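Local coordinates for protein pectate lyase (Bacillus, PDB 3VMV) that probably cleaves polygalacturonate, the backbone of pectin, as a polysaccharide lyase of family 1 built on a parallel beta-helix, at residues Phe223-Asp228 against Phe246-Ser251; Asn227-Asn232 against Phe260-Val265. One frame throughout, in Å; residues are numbered along the deposited sequence.

Read from the N terminus, the chain first reaches strand 222-226, late in the beta-helix, and runs on through a bend at N227 and D228 into strand 231-234. Both contacts start from this one run and share N227 and D228. Contact 1 closes the shorter loop, pairing 223-228 with 246-251 after strand 238-242 has been laid down. Contact 2 starts a few residues later and closes a longer loop to 260-265, so the two loops cross rather than nest. Together they stack one coil on the next around a corner of the solenoid, their centres about 8 Å apart. They also touch: F246 and V249 of contact 1 pack on P264 of contact 2.

Contact 1: residues Phe223-Asp228 against Phe246-Ser251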
ATOM      1  N   PHE A 223       3.419   7.654  11.863  1.00  8.92           N
ATOM      2  CA  PHE A 223       2.503   8.616  11.220  1.00  9.48           C
ATOM      3  C   PHE A 223       2.929  10.006  11.661  1.00 12.19           C
ATOM      4  O   PHE A 223       3.097  10.247  12.876  1.00 11.12           O
ATOM      5  CB  PHE A 223       1.094   8.399  11.731  1.00  9.48           C
ATOM      6  CG  PHE A 223       0.438   7.059  11.382  1.00 10.35           C
ATOM      7  CD1 PHE A 223      -0.562   7.012  10.418  1.00 12.04           C
ATOM      8  CD2 PHE A 223       0.767   5.887  12.066  1.00  9.05           C
ATOM      9  CE1 PHE A 223      -1.282   5.851  10.162  1.00 10.99           C
ATOM     10  CE2 PHE A 223       0.076   4.703  11.820  1.00  8.73           C
ATOM     11  CZ  PHE A 223      -0.949   4.667  10.836  1.00  9.89           C
ATOM     12  N   LYS A 224       3.084  10.952  10.722  1.00  9.79           N
ATOM     13  CA  LYS A 224       3.595  12.278  11.065  1.00  9.29           C
ATOM     14  C   LYS A 224       2.968  13.311  10.161  1.00 11.99           C
ATOM     15  O   LYS A 224       2.932  13.136   8.934  1.00 11.65           O
ATOM     16  CB  LYS A 224       5.114  12.310  10.865  1.00 11.88           C
ATOM     17  CG  LYS A 224       5.765  13.611  11.285  1.00 15.88           C
ATOM     18  CD  LYS A 224       7.296  13.458  11.217  1.00 20.96           C
ATOM     19  CE  LYS A 224       7.984  14.652  11.854  1.00 32.94           C
ATOM     20  NZ  LYS A 224       7.633  15.915  11.175  1.00 41.14           N
ATOM     21  N   ASP A 225       2.498  14.400  10.768  1.00 11.11           N
ATOM     22  CA  ASP A 225       2.068  15.568   9.982  1.00 10.70           C
ATOM     23  C   ASP A 225       0.997  15.173   8.983  1.00 12.36           C
ATOM     24  O   ASP A 225       1.113  15.366   7.774  1.00 12.49           O
ATOM     25  CB  ASP A 225       3.267  16.243   9.322  1.00 13.07           C
ATOM     26  CG  ASP A 225       4.197  16.922  10.337  1.00 15.06           C
ATOM     27  OD1 ASP A 225       3.801  17.149  11.505  1.00 15.06           O
ATOM     28  OD2 ASP A 225       5.314  17.286   9.936  1.00 18.44           O
ATOM     29  N   ILE A 226      -0.079  14.611   9.527  1.00 12.14           N
ATOM     30  CA  ILE A 226      -1.217  14.211   8.699  1.00 11.41           C
ATOM     31  C   ILE A 226      -2.292  15.262   8.916  1.00 11.37           C
ATOM     32  O   ILE A 226      -2.781  15.459  10.040  1.00 13.25           O
ATOM     33  CB  ILE A 226      -1.643  12.778   9.016  1.00 10.51           C
ATOM     34  CG1 ILE A 226      -0.496  11.818   8.593  1.00 16.80           C
ATOM     35  CG2 ILE A 226      -2.960  12.413   8.233  1.00 11.34           C
ATOM     36  CD1 ILE A 226      -0.688  10.348   8.967  1.00 15.55           C
ATOM     37  N   ASN A 227      -2.662  15.941   7.823  1.00 11.00           N
ATOM     38  CA  ASN A 227      -3.425  17.175   7.939  1.00 12.55           C
ATOM     39  C   ASN A 227      -4.872  16.996   8.354  1.00 12.65           C
ATOM     40  O   ASN A 227      -5.365  17.744   9.201  1.00 15.63           O
ATOM     41  CB  ASN A 227      -3.334  17.932   6.590  1.00 12.89           C
ATOM     42  CG  ASN A 227      -4.006  19.265   6.653  1.00 18.12           C
ATOM     43  OD1 ASN A 227      -3.616  20.117   7.439  1.00 22.35           O
ATOM     44  ND2 ASN A 227      -5.036  19.451   5.848  1.00 20.47           N
ATOM     45  N   ASP A 228      -5.561  16.041   7.730  1.00 11.93           N
ATOM     46  CA  ASP A 228      -6.984  15.900   8.015  1.00 12.05           C
ATOM     47  C   ASP A 228      -7.281  14.694   8.916  1.00 10.86           C
ATOM     48  O   ASP A 228      -7.666  14.873  10.082  1.00 12.29           O
ATOM     49  CB  ASP A 228      -7.803  15.906   6.722  1.00 13.87           C
ATOM     50  CG  ASP A 228      -9.215  16.434   6.948  1.00 16.65           C
ATOM     51  OD1 ASP A 228      -9.379  17.576   7.431  1.00 18.38           O
ATOM     52  OD2 ASP A 228     -10.166  15.706   6.637  1.00 17.29           O
ATOM     53  N   PHE A 246       2.399   8.256  16.517  1.00  9.35           N
ATOM     54  CA  PHE A 246       1.736   9.307  15.772  1.00  8.76           C
ATOM     55  C   PHE A 246       2.220  10.662  16.287  1.00 13.44           C
ATOM     56  O   PHE A 246       2.228  10.890  17.496  1.00 14.17           O
ATOM     57  CB  PHE A 246       0.229   9.272  16.076  1.00 11.13           C
ATOM     58  CG  PHE A 246      -0.479   8.024  15.636  1.00 10.75           C
ATOM     59  CD1 PHE A 246      -1.166   7.989  14.416  1.00  9.71           C
ATOM     60  CD2 PHE A 246      -0.468   6.867  16.426  1.00 10.46           C
ATOM     61  CE1 PHE A 246      -1.859   6.849  14.012  1.00 10.97           C
ATOM     62  CE2 PHE A 246      -1.177   5.738  16.042  1.00  8.89           C
ATOM     63  CZ  PHE A 246      -1.862   5.690  14.836  1.00 10.31           C
ATOM     64  N   ASP A 247       2.576  11.570  15.372  1.00 10.10           N
ATOM     65  CA  ASP A 247       2.995  12.915  15.749  1.00 11.39           C
ATOM     66  C   ASP A 247       2.219  13.876  14.854  1.00 12.31           C
ATOM     67  O   ASP A 247       2.394  13.841  13.626  1.00 11.43           O
ATOM     68  CB  ASP A 247       4.503  13.058  15.489  1.00 14.01           C
ATOM     69  CG  ASP A 247       5.026  14.493  15.694  1.00 18.15           C
ATOM     70  OD1 ASP A 247       6.227  14.689  15.486  1.00 23.10           O
ATOM     71  OD2 ASP A 247       4.282  15.410  16.084  1.00 21.30           O
ATOM     72  N   ASN A 248       1.400  14.737  15.467  1.00 10.96           N
ATOM     73  CA  ASN A 248       0.714  15.805  14.745  1.00 13.14           C
ATOM     74  C   ASN A 248      -0.182  15.209  13.691  1.00 13.04           C
ATOM     75  O   ASN A 248      -0.091  15.565  12.497  1.00 12.75           O
ATOM     76  CB  ASN A 248       1.721  16.777  14.119  1.00 13.17           C
ATOM     77  CG  ASN A 248       1.056  18.017  13.537  1.00 16.97           C
ATOM     78  OD1 ASN A 248       1.568  18.615  12.571  1.00 23.51           O
ATOM     79  ND2 ASN A 248      -0.068  18.405  14.096  1.00 17.32           N
ATOM     80  N   VAL A 249      -1.041  14.287  14.124  1.00 13.28           N
ATOM     81  CA  VAL A 249      -1.947  13.575  13.218  1.00 11.64           C
ATOM     82  C   VAL A 249      -3.403  13.913  13.447  1.00 12.77           C
ATOM     83  O   VAL A 249      -3.973  13.617  14.498  1.00 16.39           O
ATOM     84  CB  VAL A 249      -1.783  12.072  13.404  1.00 10.51           C
ATOM     85  CG1 VAL A 249      -2.808  11.245  12.575  1.00 11.39           C
ATOM     86  CG2 VAL A 249      -0.371  11.653  12.985  1.00 12.12           C
ATOM     87  N   GLY A 250      -4.011  14.539  12.445  1.00 14.20           N
ATOM     88  CA  GLY A 250      -5.428  14.836  12.488  1.00 16.68           C
ATOM     89  C   GLY A 250      -5.711  16.241  12.930  1.00 17.25           C
ATOM     90  O   GLY A 250      -5.009  16.776  13.795  1.00 18.72           O
ATOM     91  N   SER A 251      -6.772  16.846  12.382  1.00 16.77           N
ATOM     92  CA  SER A 251      -7.059  18.252  12.735  1.00 19.35           C
ATOM     93  C   SER A 251      -7.742  18.495  14.081  1.00 25.42           C
ATOM     94  O   SER A 251      -7.700  19.615  14.582  1.00 26.11           O
ATOM     95  CB  SER A 251      -7.902  18.919  11.638  1.00 21.62           C
ATOM     96  OG  SER A 251      -9.262  18.479  11.745  1.00 22.32           O
TER
HETATM   97  O   HOH W   1       5.640  16.983  13.453  1.00 24.97           O
HETATM   98  O   HOH W   2     -10.360  19.832   9.660  1.00 37.69           O
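F223 and F246 share one side-chain conformation, CG anti to the carbonyl carbon (chi1 -65° and -64°), which sends both rings the same way from neighbouring parallel strands. They form an offset stack with centroids 4.3 Å apart and planes 17° from parallel; CE1 of F246 sits over the centre of the F223 ring. F201 meets F223 at a steeper tilt and F284 lies beyond F246, making the pair part of an aromatic row of the kind found inside parallel beta-helices. Flat rings suit this place because they can stack face to face at about the spacing of neighbouring strands, 4.7 Å between CA of F223 and CA of F246. V249 adds CG2 against CB of F223 at 3.8 Å, and its CG1 faces CB of I226. The backbones interlock, D247 N to F223 O and G250 N to I226 O, each 2.9 Å. A side chain on G250, at its backbone angles, would jam against the preceding carbonyl oxygen. Charged K224 and D247 suit the partly exposed outer face. There the K224 chain, bent at its last torsion, forms a salt bridge with its own neighbour D225, NZ meeting OD2 at 3.0 Å from above the carboxylate plane. One water accepts from K224 NZ, donates to D225 OD1 2.7 Å away, and weakly to D247 OD1.

Contact 2: residues Asn227-Asn232 against Phe260-Val265; sequences NDTAIN and FIKGPV
K262 reaches D228 with a chain extended beyond CG, and its NZ lies 2.9 Å from D228 OD1, on the syn lone pair, with a weaker bond to OD2. This end, formed by two partly exposed residues, is the more open one, though the carboxylate is also held by the Y269 hydroxyl at OD2. Next to it packing tightens: the methyl CG2 of T229 presses on CG of K262 at 3.5 Å, closer than carbons usually sit, while T229 OG1 bonds the same Y269 hydroxyl. Shortening K262 to an alanine is likely to leave the D228 carboxylate without its cationic mate and to open a gap beside the T229 methyl. From T229 to I231, and from G263 to V265, the touching residues are buried. A230 N donates to G263 O at 3.1 Å, nearly straight at 162°, and I231 N to P264 O at 2.9 Å, the donor standing above the carbonyl plane. The small A230 suits its place, since its CB already lies 3.4 Å from P264 O. G263 suits its own because a CB there would clash with CD of P264. I231 and V265 then form a parallel bridge that begins the pairing of strand 231-234 with strand 265-266, their CG2 methyls 3.8 Å apart. The chemistry implies that the loop ending in V265 is fixed to the preceding coil by charge at its partly exposed end and by backbone hydrogen bonds and close aliphatic packing inside.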
ATOM      1  N   ASN A 227      -2.662  15.941   7.823  1.00 11.00           N
ATOM      2  CA  ASN A 227      -3.425  17.175   7.939  1.00 12.55           C
ATOM      3  C   ASN A 227      -4.872  16.996   8.354  1.00 12.65           C
ATOM      4  O   ASN A 227      -5.365  17.744   9.201  1.00 15.63           O
ATOM      5  CB  ASN A 227      -3.334  17.932   6.590  1.00 12.89           C
ATOM      6  CG  ASN A 227      -4.006  19.265   6.653  1.00 18.12           C
ATOM      7  OD1 ASN A 227      -3.616  20.117   7.439  1.00 22.35           O
ATOM      8  ND2 ASN A 227      -5.036  19.451   5.848  1.00 20.47           N
ATOM      9  N   ASP A 228      -5.561  16.041   7.730  1.00 11.93           N
ATOM     10  CA  ASP A 228      -6.984  15.900   8.015  1.00 12.05           C
ATOM     11  C   ASP A 228      -7.281  14.694   8.916  1.00 10.86           C
ATOM     12  O   ASP A 228      -7.666  14.873  10.082  1.00 12.29           O
ATOM     13  CB  ASP A 228      -7.803  15.906   6.722  1.00 13.87           C
ATOM     14  CG  ASP A 228      -9.215  16.434   6.948  1.00 16.65           C
ATOM     15  OD1 ASP A 228      -9.379  17.576   7.431  1.00 18.38           O
ATOM     16  OD2 ASP A 228     -10.166  15.706   6.637  1.00 17.29           O
ATOM     17  N   THR A 229      -7.150  13.483   8.390  1.00 12.61           N
ATOM     18  CA  THR A 229      -7.345  12.266   9.193  1.00 11.43           C
ATOM     19  C   THR A 229      -6.392  11.171   8.719  1.00 12.33           C
ATOM     20  O   THR A 229      -5.895  11.187   7.586  1.00 11.14           O
ATOM     21  CB  THR A 229      -8.769  11.704   9.059  1.00 12.20           C
ATOM     22  OG1 THR A 229      -9.044  11.413   7.699  1.00 14.00           O
ATOM     23  CG2 THR A 229      -9.827  12.749   9.551  1.00 13.89           C
ATOM     24  N   ALA A 230      -6.185  10.164   9.574  1.00 11.57           N
ATOM     25  CA  ALA A 230      -5.355   9.038   9.167  1.00 11.01           C
ATOM     26  C   ALA A 230      -6.159   7.782   8.911  1.00 10.66           C
ATOM     27  O   ALA A 230      -6.718   7.615   7.824  1.00 10.50           O
ATOM     28  CB  ALA A 230      -4.244   8.780  10.236  1.00 11.31           C
ATOM     29  N   ILE A 231      -6.279   6.907   9.891  1.00  9.95           N
ATOM     30  CA  ILE A 231      -7.010   5.626   9.668  1.00  9.22           C
ATOM     31  C   ILE A 231      -8.527   5.830   9.696  1.00 10.08           C
ATOM     32  O   ILE A 231      -9.071   6.324  10.689  1.00 12.33           O
ATOM     33  CB  ILE A 231      -6.633   4.645  10.774  1.00  9.06           C
ATOM     34  CG1 ILE A 231      -5.123   4.437  10.831  1.00 10.17           C
ATOM     35  CG2 ILE A 231      -7.356   3.286  10.554  1.00  9.57           C
ATOM     36  CD1 ILE A 231      -4.668   3.735  12.106  1.00 11.15           C
ATOM     37  N   ASN A 232      -9.203   5.490   8.583  1.00 10.56           N
ATOM     38  CA  ASN A 232     -10.625   5.707   8.474  1.00  9.60           C
ATOM     39  C   ASN A 232     -11.260   4.348   8.291  1.00 10.96           C
ATOM     40  O   ASN A 232     -11.144   3.769   7.234  1.00 13.45           O
ATOM     41  CB  ASN A 232     -10.910   6.603   7.273  1.00 10.42           C
ATOM     42  CG  ASN A 232     -12.393   6.970   7.157  1.00 10.14           C
ATOM     43  OD1 ASN A 232     -13.214   6.598   7.999  1.00 12.02           O
ATOM     44  ND2 ASN A 232     -12.737   7.759   6.113  1.00 12.15           N
ATOM     45  N   PHE A 260     -17.330  12.685  13.833  1.00 16.83           N
ATOM     46  CA  PHE A 260     -16.223  12.089  14.568  1.00 15.83           C
ATOM     47  C   PHE A 260     -15.045  13.078  14.645  1.00 14.64           C
ATOM     48  O   PHE A 260     -14.730  13.779  13.667  1.00 17.56           O
ATOM     49  CB  PHE A 260     -15.795  10.786  13.868  1.00 15.27           C
ATOM     50  CG  PHE A 260     -15.173   9.758  14.782  1.00 14.77           C
ATOM     51  CD1 PHE A 260     -15.893   8.634  15.165  1.00 16.04           C
ATOM     52  CD2 PHE A 260     -13.853   9.884  15.210  1.00 14.31           C
ATOM     53  CE1 PHE A 260     -15.338   7.679  16.003  1.00 14.24           C
ATOM     54  CE2 PHE A 260     -13.292   8.932  16.073  1.00 15.38           C
ATOM     55  CZ  PHE A 260     -14.051   7.829  16.480  1.00 14.69           C
ATOM     56  N   ILE A 261     -14.377  13.137  15.784  1.00 15.01           N
ATOM     57  CA  ILE A 261     -13.194  13.988  15.902  1.00 14.38           C
ATOM     58  C   ILE A 261     -12.092  13.549  14.942  1.00 15.21           C
ATOM     59  O   ILE A 261     -11.655  12.416  15.000  1.00 13.27           O
ATOM     60  CB  ILE A 261     -12.652  13.953  17.359  1.00 16.53           C
ATOM     61  CG1 ILE A 261     -13.674  14.602  18.293  1.00 20.53           C
ATOM     62  CG2 ILE A 261     -11.275  14.627  17.449  1.00 18.67           C
ATOM     63  CD1 ILE A 261     -13.323  14.450  19.755  1.00 26.68           C
ATOM     64  N   LYS A 262     -11.635  14.467  14.086  1.00 13.07           N
ATOM     65  CA  LYS A 262     -10.628  14.122  13.076  1.00 13.88           C
ATOM     66  C   LYS A 262      -9.266  13.878  13.711  1.00 14.80           C
ATOM     67  O   LYS A 262      -8.738  14.739  14.395  1.00 18.37           O
ATOM     68  CB  LYS A 262     -10.534  15.226  12.031  1.00 14.12           C
ATOM     69  CG  LYS A 262     -11.711  15.221  11.067  1.00 15.37           C
ATOM     70  CD  LYS A 262     -11.651  16.443  10.175  1.00 23.26           C
ATOM     71  CE  LYS A 262     -12.495  16.305   8.937  1.00 26.53           C
ATOM     72  NZ  LYS A 262     -12.185  17.541   8.129  1.00 23.98           N
ATOM     73  N   GLY A 263      -8.728  12.684  13.507  1.00 13.08           N
ATOM     74  CA  GLY A 263      -7.570  12.262  14.282  1.00 12.92           C
ATOM     75  C   GLY A 263      -6.961  11.013  13.687  1.00 12.30           C
ATOM     76  O   GLY A 263      -7.062  10.745  12.494  1.00 13.25           O
ATOM     77  N   PRO A 264      -6.311  10.206  14.529  1.00  9.82           N
ATOM     78  CA  PRO A 264      -5.501   9.089  14.038  1.00 10.05           C
ATOM     79  C   PRO A 264      -6.322   7.877  13.576  1.00 10.09           C
ATOM     80  O   PRO A 264      -5.846   7.096  12.749  1.00 10.07           O
ATOM     81  CB  PRO A 264      -4.619   8.741  15.253  1.00 10.54           C
ATOM     82  CG  PRO A 264      -5.458   9.172  16.445  1.00 12.18           C
ATOM     83  CD  PRO A 264      -6.220  10.390  15.987  1.00 13.17           C
ATOM     84  N   VAL A 265      -7.505   7.727  14.145  1.00 11.16           N
ATOM     85  CA  VAL A 265      -8.415   6.656  13.766  1.00 10.95           C
ATOM     86  C   VAL A 265      -9.841   7.091  14.047  1.00 10.92           C
ATOM     87  O   VAL A 265     -10.075   7.886  14.958  1.00 12.22           O
ATOM     88  CB  VAL A 265      -8.036   5.330  14.517  1.00 13.98           C
ATOM     89  CG1 VAL A 265      -8.181   5.469  16.003  1.00 17.73           C
ATOM     90  CG2 VAL A 265      -8.831   4.120  13.968  1.00 12.36           C
TER